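Local coordinates for protein short-chain type dehydrogenase/reductase (Mycobacterium ulcerans, PDB 3SVT) that probably catalyses NAD-dependent oxidation or reduction of a substrate not yet identified, as a tetrameric member of the short-chain dehydrogenase/reductase family, at residues Q176-A179 and D180-A184; K25-A28 and A29-A33. All coordinates share one frame; numbering follows the deposited sequence.

Contact 1 of 2, residues Q176-A179 and D180-A184; sequences QLAA and DELGA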
loop_
_atom_site.group_PDB
_atom_site.type_symbol
_atom_site.label_atom_id
_atom_site.label_comp_id
_atom_site.label_asym_id
_atom_site.label_seq_id
_atom_site.Cartn_x
_atom_site.Cartn_y
_atom_site.Cartn_z
ATOM N N GLN B 176 -7.099 -7.416 9.158
ATOM C CA GLN B 176 -6.747 -8.216 7.967
ATOM C C GLN B 176 -6.358 -9.682 8.269
ATOM O O GLN B 176 -6.853 -10.600 7.604
ATOM C CB GLN B 176 -5.680 -7.499 7.148
ATOM C CG GLN B 176 -6.242 -6.228 6.536
ATOM C CD GLN B 176 -5.308 -5.588 5.578
ATOM O OE1 GLN B 176 -4.134 -5.409 5.889
ATOM N NE2 GLN B 176 -5.813 -5.235 4.396
ATOM N N LEU B 177 -5.532 -9.898 9.304
ATOM C CA LEU B 177 -5.199 -11.248 9.751
ATOM C C LEU B 177 -6.452 -12.057 10.110
ATOM O O LEU B 177 -6.630 -13.188 9.636
ATOM C CB LEU B 177 -4.278 -11.169 10.959
ATOM C CG LEU B 177 -3.804 -12.442 11.667
ATOM C CD1 LEU B 177 -3.114 -13.377 10.684
ATOM C CD2 LEU B 177 -2.879 -12.056 12.849
ATOM N N ALA B 178 -7.319 -11.470 10.944
ATOM C CA ALA B 178 -8.563 -12.110 11.350
ATOM C C ALA B 178 -9.507 -12.433 10.164
ATOM O O ALA B 178 -10.127 -13.518 10.106
ATOM C CB ALA B 178 -9.274 -11.260 12.412
ATOM N N ALA B 179 -9.633 -11.492 9.233
ATOM C CA ALA B 179 -10.398 -11.715 8.006
ATOM C C ALA B 179 -9.867 -12.986 7.302
ATOM O O ALA B 179 -10.639 -13.820 6.857
ATOM C CB ALA B 179 -10.285 -10.491 7.054
ATOM N N ASP B 180 -8.546 -13.108 7.220
ATOM C CA ASP B 180 -7.899 -14.251 6.538
ATOM C C ASP B 180 -8.255 -15.566 7.272
ATOM O O ASP B 180 -8.655 -16.546 6.645
ATOM C CB ASP B 180 -6.389 -14.048 6.504
ATOM C CG ASP B 180 -5.669 -14.869 5.411
ATOM O OD1 ASP B 180 -6.258 -15.791 4.803
ATOM O OD2 ASP B 180 -4.474 -14.556 5.147
ATOM N N GLU B 181 -8.127 -15.540 8.599
ATOM C CA GLU B 181 -8.395 -16.709 9.443
ATOM C C GLU B 181 -9.850 -17.138 9.528
ATOM O O GLU B 181 -10.136 -18.325 9.642
ATOM C CB GLU B 181 -7.884 -16.488 10.878
ATOM C CG GLU B 181 -6.434 -16.862 11.034
ATOM C CD GLU B 181 -5.906 -16.628 12.451
ATOM O OE1 GLU B 181 -6.662 -16.852 13.409
ATOM O OE2 GLU B 181 -4.734 -16.218 12.594
ATOM N N LEU B 182 -10.753 -16.160 9.511
ATOM C CA LEU B 182 -12.125 -16.375 9.880
ATOM C C LEU B 182 -13.057 -16.373 8.688
ATOM O O LEU B 182 -14.251 -16.623 8.859
ATOM C CB LEU B 182 -12.562 -15.300 10.885
ATOM C CG LEU B 182 -11.761 -15.240 12.198
ATOM C CD1 LEU B 182 -12.253 -14.041 13.035
ATOM C CD2 LEU B 182 -11.827 -16.574 12.981
ATOM N N GLY B 183 -12.541 -16.078 7.492
ATOM C CA GLY B 183 -13.388 -16.115 6.295
ATOM C C GLY B 183 -14.108 -17.444 6.103
ATOM O O GLY B 183 -15.265 -17.489 5.672
ATOM N N ALA B 184 -13.413 -18.527 6.420
ATOM C CA ALA B 184 -13.950 -19.897 6.255
ATOM C C ALA B 184 -15.167 -20.132 7.134
ATOM O O ALA B 184 -15.935 -21.073 6.899
ATOM C CB ALA B 184 -12.839 -20.949 6.577
#
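L182 folds back over A178, one turn before it. Its CB sits 3.1 Å from A178 O and its CG 3.2 Å from the same oxygen; beyond them the CD1 methyl reaches A178 CB at 4.1 Å. CG stands anti to the carbonyl carbon (chi1 -59°), which sends the branch back along the helix. A178 O, packed against this leucine, also accepts L182 N at 2.8 Å; the nitrogen lies nearly along the C=O axis, but its N-H is bent (N-H...O 137°). One residue earlier, E181 N donates to L177 O at 3.0 Å, and the two side chains run side by side, E181 OE2 coming 3.8 Å from L177 CD1. That carboxylate is held at both oxygens by main-chain N-H groups of W160 and I108 of the second subunit. The D180 carboxylate leads away from the turn, to T157 of the second subunit and, by a salt bridge, to R259 of the third. G183 N to A179 O is a weak bond, N-H...O 129°. A178 and L182 face strand 187-198 and helix 113-140, so this is the C-terminal end of a Rossmann-fold helix that packs on its own sheet and serves as a subunit interface of the SDR tetramer.

Contact 2 of 2, residues K25-A28 and A29-A33; sequences KGVA and AGLVA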
loop_
_atom_site.group_PDB
_atom_site.type_symbol
_atom_site.label_atom_id
_atom_site.label_comp_id
_atom_site.label_asym_id
_atom_site.label_seq_id
_atom_site.Cartn_x
_atom_site.Cartn_y
_atom_site.Cartn_z
ATOM N N LYS B 25 -21.380 6.174 19.850
ATOM C CA LYS B 25 -22.770 6.560 20.137
ATOM C C LYS B 25 -23.583 6.711 18.841
ATOM O O LYS B 25 -24.733 6.244 18.746
ATOM C CB LYS B 25 -22.790 7.866 20.943
ATOM C CG LYS B 25 -24.135 8.374 21.430
ATOM C CD LYS B 25 -23.888 9.664 22.260
ATOM C CE LYS B 25 -25.141 10.406 22.653
ATOM N NZ LYS B 25 -24.798 11.753 23.269
ATOM N N GLY B 26 -22.967 7.338 17.843
ATOM C CA GLY B 26 -23.591 7.478 16.527
ATOM C C GLY B 26 -23.849 6.142 15.848
ATOM O O GLY B 26 -24.863 5.958 15.195
ATOM N N VAL B 27 -22.916 5.209 15.983
ATOM C CA VAL B 27 -23.087 3.912 15.368
ATOM C C VAL B 27 -24.242 3.148 16.042
ATOM O O VAL B 27 -25.086 2.535 15.370
ATOM C CB VAL B 27 -21.769 3.080 15.423
ATOM C CG1 VAL B 27 -22.053 1.652 15.038
ATOM C CG2 VAL B 27 -20.676 3.704 14.519
ATOM N N ALA B 28 -24.255 3.208 17.375
ATOM C CA ALA B 28 -25.297 2.624 18.187
ATOM C C ALA B 28 -26.666 3.252 17.864
ATOM O O ALA B 28 -27.671 2.549 17.718
ATOM C CB ALA B 28 -24.953 2.811 19.688
ATOM N N ALA B 29 -26.676 4.573 17.724
ATOM C CA ALA B 29 -27.892 5.296 17.375
ATOM C C ALA B 29 -28.451 4.771 16.063
ATOM O O ALA B 29 -29.636 4.436 15.966
ATOM C CB ALA B 29 -27.614 6.789 17.257
ATOM N N GLY B 30 -27.589 4.733 15.048
ATOM C CA GLY B 30 -27.956 4.215 13.738
ATOM C C GLY B 30 -28.585 2.837 13.759
ATOM O O GLY B 30 -29.620 2.595 13.130
ATOM N N LEU B 31 -27.952 1.922 14.469
ATOM C CA LEU B 31 -28.420 0.523 14.532
ATOM C C LEU B 31 -29.753 0.377 15.248
ATOM O O LEU B 31 -30.670 -0.328 14.770
ATOM C CB LEU B 31 -27.364 -0.355 15.218
ATOM C CG LEU B 31 -26.091 -0.605 14.389
ATOM C CD1 LEU B 31 -24.989 -1.258 15.228
ATOM C CD2 LEU B 31 -26.382 -1.455 13.176
ATOM N N VAL B 32 -29.866 1.023 16.403
ATOM C CA VAL B 32 -31.122 0.961 17.158
ATOM C C VAL B 32 -32.256 1.535 16.308
ATOM O O VAL B 32 -33.344 0.932 16.230
ATOM C CB VAL B 32 -31.050 1.677 18.525
ATOM C CG1 VAL B 32 -32.421 1.689 19.181
ATOM C CG2 VAL B 32 -30.027 0.981 19.447
ATOM N N ALA B 33 -31.981 2.659 15.638
ATOM C CA ALA B 33 -33.002 3.305 14.832
ATOM C C ALA B 33 -33.407 2.404 13.674
ATOM O O ALA B 33 -34.538 2.450 13.240
ATOM C CB ALA B 33 -32.542 4.692 14.328
#
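K25 O receives A29 N at 2.8 Å, the shortest hydrogen bond of this stretch of helix. The donor stands 22° off the carbonyl plane, and the A29 methyl also leans on the acceptor, its CB 3.3 Å from K25 O. The next three i to i+4 bonds follow in order. G30 N points almost straight at G26 O (N-H...O 170°), L31 N reaches V27 O at 3.1 Å, and V32 N meets A28 O in a nearly linear bond of 3.0 Å.

V27 O and A28 O are likewise packed by their donors' side chains. L31 CG lies 3.4 Å from V27 O, and V32 CG2 rests 3.3 Å from A28 O. In V32 it is CG2, anti to the carbonyl carbon and beside the backbone N, that is folded back over the preceding turn.

The main apolar pair is V27 with L31, side by side and pointing the same way, with V27 CG1 4.1 Å from L31 CD1. The valine offers the methyl that is anti to its own nitrogen (chi1 168°), while the leucine branch leans back to meet it. L31 is further enclosed by F9, A36, V38 and, on helix 227-238, M235 and L238. A28 and V32 rest on I40 and V38 of strand 37-42. A29, by contrast, is exposed, and the extended K25 chain reaches E54 in a long, weak ion pair. The helix is therefore amphipathic, one flank laid on the sheet and the other turned outward, as the crossover helix of the first beta-alpha-beta unit (strand 13-17, helix 22-33, strand 37-42) of a Rossmann fold.

Contacts 1 and 2 are short stretches of two helices in the same Rossmann-type domain. Their centres are 26 Å apart and their nearest atoms about 18 Å, so neither touches the other. Contact 2 comes first in the chain, in the helix following strand 13-17; in SDR enzymes the glycine-rich turn between these two elements normally cradles the dinucleotide cofactor. Contact 1 lies at the far end of helix 163-182, which in this family usually carries the catalytic Tyr and Lys near its start. Their surroundings differ: residues 25-33 meet no other chain of the assembly, whereas residues 176-184 are gripped by two neighbouring subunits.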